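Local coordinates for protein glucokinase (Thermus thermophilus, PDB 3VOV) that phosphorylates hexose sugars such as glucose at the expense of ATP, as a zinc-binding hexokinase of the ROK family, at residues G144-R148 and L295-D299; T191-Q195 and D211-E215. One frame throughout, in Å; residues are numbered along the deposited sequence.

In the fold
Interactions 1 and 2 join different pieces of a two-lobed kinase chain, far apart in space. Interaction 1 (144-148 with 295-299) brings the edge strand 145-146 of one five-stranded sheet against the C-terminal helix 284-299, and its partners reach strand 102-106 of the other sheet. Interaction 2 (191-195 with 211-215) joins two helices lying within the sequence span that interaction 1 brackets. Their centres are 44 Å apart, on opposite sides of the chain's centre, and their nearest atoms about 32 Å. Neither lies at the zinc site of H159, C169, C171 and C176, although A193 packs on C169 of a neighbouring subunit.

Interaction 1. Residues G144-R148 and L295-D299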
ATOM      1  N   GLY B 144     -16.411 -24.107  19.812  1.00 23.91           N
ATOM      2  CA  GLY B 144     -16.619 -24.042  21.294  1.00 22.40           C
ATOM      3  C   GLY B 144     -15.171 -24.412  21.728  1.00 22.26           C
ATOM      4  O   GLY B 144     -14.893 -24.449  22.901  1.00 21.33           O
ATOM      5  N   ARG B 145     -14.263 -24.713  20.758  1.00 20.84           N
ATOM      6  CA  ARG B 145     -12.840 -25.012  21.041  0.50 21.03           C
ATOM      7  C   ARG B 145     -11.837 -24.131  20.259  1.00 20.66           C
ATOM      8  O   ARG B 145     -12.059 -23.771  19.095  1.00 19.09           O
ATOM      9  CB  ARG B 145     -12.473 -26.487  20.791  0.50 21.03           C
ATOM     10  CG  ARG B 145     -13.355 -27.571  21.434  0.50 23.14           C
ATOM     11  CD  ARG B 145     -13.277 -27.702  22.987  0.50 26.21           C
ATOM     12  NE  ARG B 145     -12.021 -27.330  23.634  0.50 28.69           N
ATOM     13  CZ  ARG B 145     -11.127 -28.161  24.185  0.50 30.80           C
ATOM     14  NH1 ARG B 145     -10.037 -27.651  24.763  0.50 31.38           N
ATOM     15  NH2 ARG B 145     -11.305 -29.477  24.190  0.50 29.68           N
ATOM     16  N   VAL B 146     -10.745 -23.792  20.930  1.00 19.98           N
ATOM     17  CA  VAL B 146      -9.647 -23.014  20.336  1.00 20.94           C
ATOM     18  C   VAL B 146      -8.989 -23.733  19.138  1.00 20.46           C
ATOM     19  O   VAL B 146      -8.620 -24.923  19.204  1.00 20.70           O
ATOM     20  CB  VAL B 146      -8.595 -22.622  21.428  1.00 20.33           C
ATOM     21  CG1 VAL B 146      -7.322 -22.072  20.801  1.00 21.37           C
ATOM     22  CG2 VAL B 146      -9.219 -21.625  22.417  1.00 18.35           C
ATOM     23  N   LEU B 147      -8.846 -22.992  18.047  1.00 19.33           N
ATOM     24  CA  LEU B 147      -8.047 -23.438  16.897  1.00 20.92           C
ATOM     25  C   LEU B 147      -6.574 -23.260  17.245  1.00 20.21           C
ATOM     26  O   LEU B 147      -6.092 -22.156  17.306  1.00 20.51           O
ATOM     27  CB  LEU B 147      -8.350 -22.554  15.673  1.00 21.10           C
ATOM     28  CG  LEU B 147      -8.320 -23.052  14.223  1.00 25.41           C
ATOM     29  CD1 LEU B 147      -7.862 -21.919  13.230  1.00 24.56           C
ATOM     30  CD2 LEU B 147      -7.605 -24.368  13.976  1.00 22.64           C
ATOM     31  N   ARG B 148      -5.857 -24.342  17.429  1.00 22.79           N
ATOM     32  CA  ARG B 148      -4.463 -24.257  17.825  1.00 24.82           C
ATOM     33  C   ARG B 148      -3.467 -24.312  16.668  1.00 23.44           C
ATOM     34  O   ARG B 148      -2.367 -23.801  16.831  1.00 22.34           O
ATOM     35  CB  ARG B 148      -4.110 -25.318  18.878  1.00 26.71           C
ATOM     36  CG  ARG B 148      -4.373 -24.787  20.367  1.00 33.13           C
ATOM     37  CD  ARG B 148      -4.004 -25.817  21.456  1.00 34.02           C
ATOM     38  NE  ARG B 148      -4.878 -25.694  22.621  1.00 39.66           N
ATOM     39  CZ  ARG B 148      -5.699 -26.660  23.064  1.00 45.25           C
ATOM     40  NH1 ARG B 148      -5.759 -27.848  22.449  1.00 44.41           N
ATOM     41  NH2 ARG B 148      -6.474 -26.455  24.141  1.00 46.12           N
ATOM     42  N   LEU B 295     -13.062 -28.142  29.404  1.00 22.26           N
ATOM     43  CA  LEU B 295     -13.465 -28.720  28.135  1.00 24.40           C
ATOM     44  C   LEU B 295     -12.563 -29.902  27.744  1.00 25.91           C
ATOM     45  O   LEU B 295     -13.025 -30.832  27.145  1.00 26.31           O
ATOM     46  CB  LEU B 295     -13.507 -27.649  27.026  1.00 23.95           C
ATOM     47  CG  LEU B 295     -14.527 -26.536  27.337  1.00 23.88           C
ATOM     48  CD1 LEU B 295     -14.348 -25.334  26.409  1.00 25.76           C
ATOM     49  CD2 LEU B 295     -16.035 -27.013  27.318  1.00 23.35           C
ATOM     50  N   GLU B 296     -11.279 -29.874  28.072  1.00 27.67           N
ATOM     51  CA  GLU B 296     -10.473 -31.056  27.796  1.00 31.03           C
ATOM     52  C   GLU B 296     -10.977 -32.252  28.576  1.00 32.15           C
ATOM     53  O   GLU B 296     -11.095 -33.332  28.026  1.00 32.94           O
ATOM     54  CB  GLU B 296      -9.002 -30.830  28.143  1.00 31.03           C
ATOM     55  CG  GLU B 296      -8.279 -30.068  27.089  1.00 34.88           C
ATOM     56  CD  GLU B 296      -7.757 -30.996  25.980  1.00 38.85           C
ATOM     57  OE1 GLU B 296      -7.083 -30.467  25.081  1.00 40.92           O
ATOM     58  OE2 GLU B 296      -7.995 -32.235  26.033  1.00 41.07           O
ATOM     59  N   VAL B 297     -11.256 -32.060  29.861  1.00 34.21           N
ATOM     60  CA  VAL B 297     -11.700 -33.167  30.709  1.00 36.78           C
ATOM     61  C   VAL B 297     -13.078 -33.668  30.275  1.00 38.96           C
ATOM     62  O   VAL B 297     -13.303 -34.884  30.163  1.00 38.71           O
ATOM     63  CB  VAL B 297     -11.728 -32.779  32.184  1.00 36.86           C
ATOM     64  CG1 VAL B 297     -12.456 -33.863  32.992  1.00 37.68           C
ATOM     65  CG2 VAL B 297     -10.303 -32.551  32.697  1.00 35.58           C
ATOM     66  N   LYS B 298     -13.992 -32.722  30.046  1.00 41.03           N
ATOM     67  CA  LYS B 298     -15.279 -32.984  29.403  1.00 44.03           C
ATOM     68  C   LYS B 298     -15.176 -33.743  28.052  1.00 45.12           C
ATOM     69  O   LYS B 298     -15.899 -34.723  27.847  1.00 45.17           O
ATOM     70  CB  LYS B 298     -16.027 -31.658  29.214  1.00 44.32           C
ATOM     71  CG  LYS B 298     -17.515 -31.810  29.154  1.00 48.24           C
ATOM     72  CD  LYS B 298     -18.189 -30.659  28.414  1.00 51.99           C
ATOM     73  CE  LYS B 298     -19.705 -30.913  28.394  1.00 54.69           C
ATOM     74  NZ  LYS B 298     -20.477 -30.062  27.435  1.00 55.98           N
ATOM     75  N   ASP B 299     -14.284 -33.292  27.152  1.00 47.03           N
ATOM     76  CA  ASP B 299     -14.018 -33.940  25.843  1.00 48.93           C
ATOM     77  C   ASP B 299     -13.265 -35.264  25.937  1.00 50.66           C
ATOM     78  O   ASP B 299     -13.358 -36.094  25.022  1.00 51.38           O
ATOM     79  CB  ASP B 299     -13.174 -33.040  24.914  1.00 49.06           C
ATOM     80  CG  ASP B 299     -13.953 -31.846  24.342  1.00 48.73           C
ATOM     81  OD1 ASP B 299     -15.178 -31.722  24.585  1.00 47.68           O
ATOM     82  OD2 ASP B 299     -13.306 -31.012  23.656  1.00 48.26           O
TER
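The guanidinium of R145 is met on one face by L295, whose CB sits over its centre 3.7 Å above the plane, while at its edge lie OD2 of D299, in the plane, and CG of E296, near it. The in-plane approach of D299 gives a salt bridge with a hydrogen bond, R145 NH2 to D299 OD2 at 2.6 Å and 153°. The two flat groups are nevertheless turned 49° from each other, and the donor reaches OD2 from above the carboxylate plane. R145, deposited in two conformers of which one is described here, gets there by folding: its chain bends at chi2 (-69°) and again at chi3, which brings the guanidinium over CB of L295. At the other edge contact, R145 NH1 lies 3.8 Å from CG of E296, and the E296 carboxylate stands almost perpendicular to the guanidinium, its OE1 beyond salt-bridge distance of R145 NH1, where it probably adds a weak attraction.

OE1 of E296 also faces R148, whose NH1 is 3.9 Å away in a long salt bridge with the two planes nearly parallel. The stronger partner of R148 is E105 on strand 102-106, which takes its NE, so E296 probably adds mainly a diffuse electrostatic pull. Beside the charges, CD1 of L295 touches the carbonyl O of G144 at 3.7 Å, an oxygen hydrogen-bonded to H117 NE2, and the leucine also packs on L113 and H117 of helix 107-118. Acid and base thus pair at a partly exposed surface beside the aliphatic side chain of L295, joining a sheet-edge strand to the C-terminal helix in the two-lobed, actin-like ATPase fold of ROK kinases.

Interaction 2. Residues T191-Q195 and D211-E215; sequences TYAFQ and DPKAE
K213 lays its bent side chain over one face of the F194 ring, with CE above the ring centre. The setting is a helix-helix contact: the last turn of helix 183-194 meets the N-terminal turn of helix 212-236, where D211 is the N-cap. K213 CE stands 4.0 Å from the centroid of the F194 ring and only 8° off the normal, a CH-pi contact, whereas K213 NZ is 4.3 Å from that centroid and 29° off the normal, an off-centre cation-pi interaction. Both follow from the course of the lysine: CG leaves anti to the backbone N (chi1 -158°), and bends at each later torsion curl the chain back across the ring. On its way, K213 CE also comes within 3.4 Å of the carbonyl O of A193.

The far end of the ring points into the start of the second helix. F194 CZ touches CB of K213 at 3.6 Å and, somewhat farther off, the methyl of A214, so the ring tip is bounded by aliphatic carbon as well as by the carboxylate of D211, which lies at the ring edge with its plane turned obliquely to that of the ring. There F194 CZ and D211 OD2 are 3.1 Å apart, an approach that is probably favourable, since an aromatic rim carries partial positive charge. With D211 replaced by alanine, the A214 amide would probably lose its capping acceptor and a gap would be likely to open beside CZ of F194. L206 of helix 200-208 also packs on F194, while G172 of a neighbouring subunit packs on K213. In the cap, D211 OD2 uses its anti lone pair to take the N-H of A214, 2.9 Å from A214 N.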
ATOM      1  N   THR B 191       5.637   8.950  19.124  1.00 20.42           N
ATOM      2  CA  THR B 191       6.937   9.430  19.572  1.00 20.23           C
ATOM      3  C   THR B 191       7.765   9.934  18.383  1.00 21.02           C
ATOM      4  O   THR B 191       8.398  10.973  18.468  1.00 20.42           O
ATOM      5  CB  THR B 191       7.672   8.289  20.359  1.00 19.92           C
ATOM      6  OG1 THR B 191       6.903   7.980  21.542  1.00 20.40           O
ATOM      7  CG2 THR B 191       9.085   8.668  20.738  1.00 21.72           C
ATOM      8  N   TYR B 192       7.739   9.223  17.263  1.00 20.97           N
ATOM      9  CA  TYR B 192       8.458   9.706  16.066  1.00 22.07           C
ATOM     10  C   TYR B 192       7.894  11.042  15.540  1.00 23.42           C
ATOM     11  O   TYR B 192       8.644  12.010  15.255  1.00 24.91           O
ATOM     12  CB  TYR B 192       8.416   8.619  14.967  1.00 22.14           C
ATOM     13  CG  TYR B 192       9.051   9.082  13.684  1.00 21.90           C
ATOM     14  CD1 TYR B 192      10.443   9.101  13.542  1.00 21.22           C
ATOM     15  CD2 TYR B 192       8.261   9.546  12.632  1.00 20.44           C
ATOM     16  CE1 TYR B 192      11.043   9.563  12.353  1.00 21.09           C
ATOM     17  CE2 TYR B 192       8.858  10.016  11.434  1.00 21.73           C
ATOM     18  CZ  TYR B 192      10.232  10.014  11.310  1.00 24.12           C
ATOM     19  OH  TYR B 192      10.815  10.450  10.139  1.00 21.38           O
ATOM     20  N   ALA B 193       6.581  11.102  15.404  1.00 23.29           N
ATOM     21  CA  ALA B 193       5.914  12.241  14.769  1.00 24.61           C
ATOM     22  C   ALA B 193       5.893  13.489  15.656  1.00 25.54           C
ATOM     23  O   ALA B 193       6.069  14.605  15.154  1.00 25.43           O
ATOM     24  CB  ALA B 193       4.497  11.856  14.359  1.00 24.39           C
ATOM     25  N   PHE B 194       5.688  13.300  16.970  1.00 25.74           N
ATOM     26  CA  PHE B 194       5.786  14.423  17.914  1.00 26.58           C
ATOM     27  C   PHE B 194       7.199  14.792  18.332  1.00 27.55           C
ATOM     28  O   PHE B 194       7.377  15.799  19.012  1.00 28.71           O
ATOM     29  CB  PHE B 194       4.877  14.213  19.124  1.00 26.52           C
ATOM     30  CG  PHE B 194       3.410  14.397  18.796  1.00 26.68           C
ATOM     31  CD1 PHE B 194       2.795  15.645  18.922  1.00 26.00           C
ATOM     32  CD2 PHE B 194       2.650  13.330  18.300  1.00 29.26           C
ATOM     33  CE1 PHE B 194       1.446  15.818  18.575  1.00 25.24           C
ATOM     34  CE2 PHE B 194       1.271  13.504  17.935  1.00 25.12           C
ATOM     35  CZ  PHE B 194       0.691  14.741  18.097  1.00 26.38           C
ATOM     36  N   GLN B 195       8.191  13.972  17.958  1.00 27.17           N
ATOM     37  CA  GLN B 195       9.591  14.212  18.298  1.00 28.21           C
ATOM     38  C   GLN B 195       9.878  14.304  19.816  1.00 28.31           C
ATOM     39  O   GLN B 195      10.765  15.021  20.219  1.00 28.17           O
ATOM     40  CB  GLN B 195      10.144  15.444  17.543  1.00 28.17           C
ATOM     41  CG  GLN B 195       9.868  15.345  16.059  1.00 30.47           C
ATOM     42  CD  GLN B 195      10.572  16.423  15.254  1.00 35.42           C
ATOM     43  OE1 GLN B 195      11.758  16.663  15.442  1.00 36.82           O
ATOM     44  NE2 GLN B 195       9.842  17.066  14.349  1.00 34.55           N
ATOM     45  N   ASP B 211      -5.866  17.459  18.628  1.00 29.15           N
ATOM     46  CA  ASP B 211      -4.596  17.633  17.950  1.00 28.90           C
ATOM     47  C   ASP B 211      -4.597  16.916  16.568  1.00 28.59           C
ATOM     48  O   ASP B 211      -4.823  15.716  16.501  1.00 27.31           O
ATOM     49  CB  ASP B 211      -3.467  17.124  18.847  1.00 28.69           C
ATOM     50  CG  ASP B 211      -2.165  17.223  18.184  1.00 31.14           C
ATOM     51  OD1 ASP B 211      -1.479  18.225  18.460  1.00 31.43           O
ATOM     52  OD2 ASP B 211      -1.857  16.345  17.324  1.00 29.51           O
ATOM     53  N   PRO B 212      -4.341  17.661  15.471  1.00 28.53           N
ATOM     54  CA  PRO B 212      -4.546  17.063  14.154  1.00 27.74           C
ATOM     55  C   PRO B 212      -3.688  15.791  13.927  1.00 26.90           C
ATOM     56  O   PRO B 212      -4.177  14.805  13.350  1.00 24.71           O
ATOM     57  CB  PRO B 212      -4.146  18.183  13.153  1.00 28.18           C
ATOM     58  CG  PRO B 212      -4.037  19.440  13.934  1.00 30.18           C
ATOM     59  CD  PRO B 212      -3.838  19.054  15.403  1.00 28.65           C
ATOM     60  N   LYS B 213      -2.438  15.835  14.392  1.00 25.09           N
ATOM     61  CA  LYS B 213      -1.473  14.787  14.177  1.00 25.67           C
ATOM     62  C   LYS B 213      -1.932  13.568  14.973  1.00 25.08           C
ATOM     63  O   LYS B 213      -1.849  12.448  14.483  1.00 24.18           O
ATOM     64  CB  LYS B 213      -0.079  15.267  14.631  1.00 26.14           C
ATOM     65  CG  LYS B 213       1.097  14.561  14.045  1.00 30.75           C
ATOM     66  CD  LYS B 213       2.259  15.528  13.652  1.00 31.42           C
ATOM     67  CE  LYS B 213       3.070  16.065  14.817  1.00 31.30           C
ATOM     68  NZ  LYS B 213       2.529  17.393  15.276  1.00 36.02           N
ATOM     69  N   ALA B 214      -2.447  13.800  16.180  1.00 23.22           N
ATOM     70  CA  ALA B 214      -2.910  12.708  17.040  1.00 23.14           C
ATOM     71  C   ALA B 214      -4.107  12.014  16.433  1.00 22.37           C
ATOM     72  O   ALA B 214      -4.135  10.785  16.359  1.00 22.03           O
ATOM     73  CB  ALA B 214      -3.231  13.187  18.461  1.00 21.85           C
ATOM     74  N   GLU B 215      -5.090  12.811  16.009  1.00 22.26           N
ATOM     75  CA  GLU B 215      -6.246  12.315  15.282  1.00 22.86           C
ATOM     76  C   GLU B 215      -5.870  11.432  14.079  1.00 21.85           C
ATOM     77  O   GLU B 215      -6.399  10.323  13.912  1.00 21.63           O
ATOM     78  CB  GLU B 215      -7.144  13.498  14.824  1.00 23.22           C
ATOM     79  CG  GLU B 215      -7.807  14.222  16.007  1.00 27.37           C
ATOM     80  CD  GLU B 215      -8.715  15.408  15.583  1.00 35.43           C
ATOM     81  OE1 GLU B 215      -8.585  15.925  14.438  1.00 35.34           O
ATOM     82  OE2 GLU B 215      -9.558  15.814  16.407  1.00 37.31           O
TER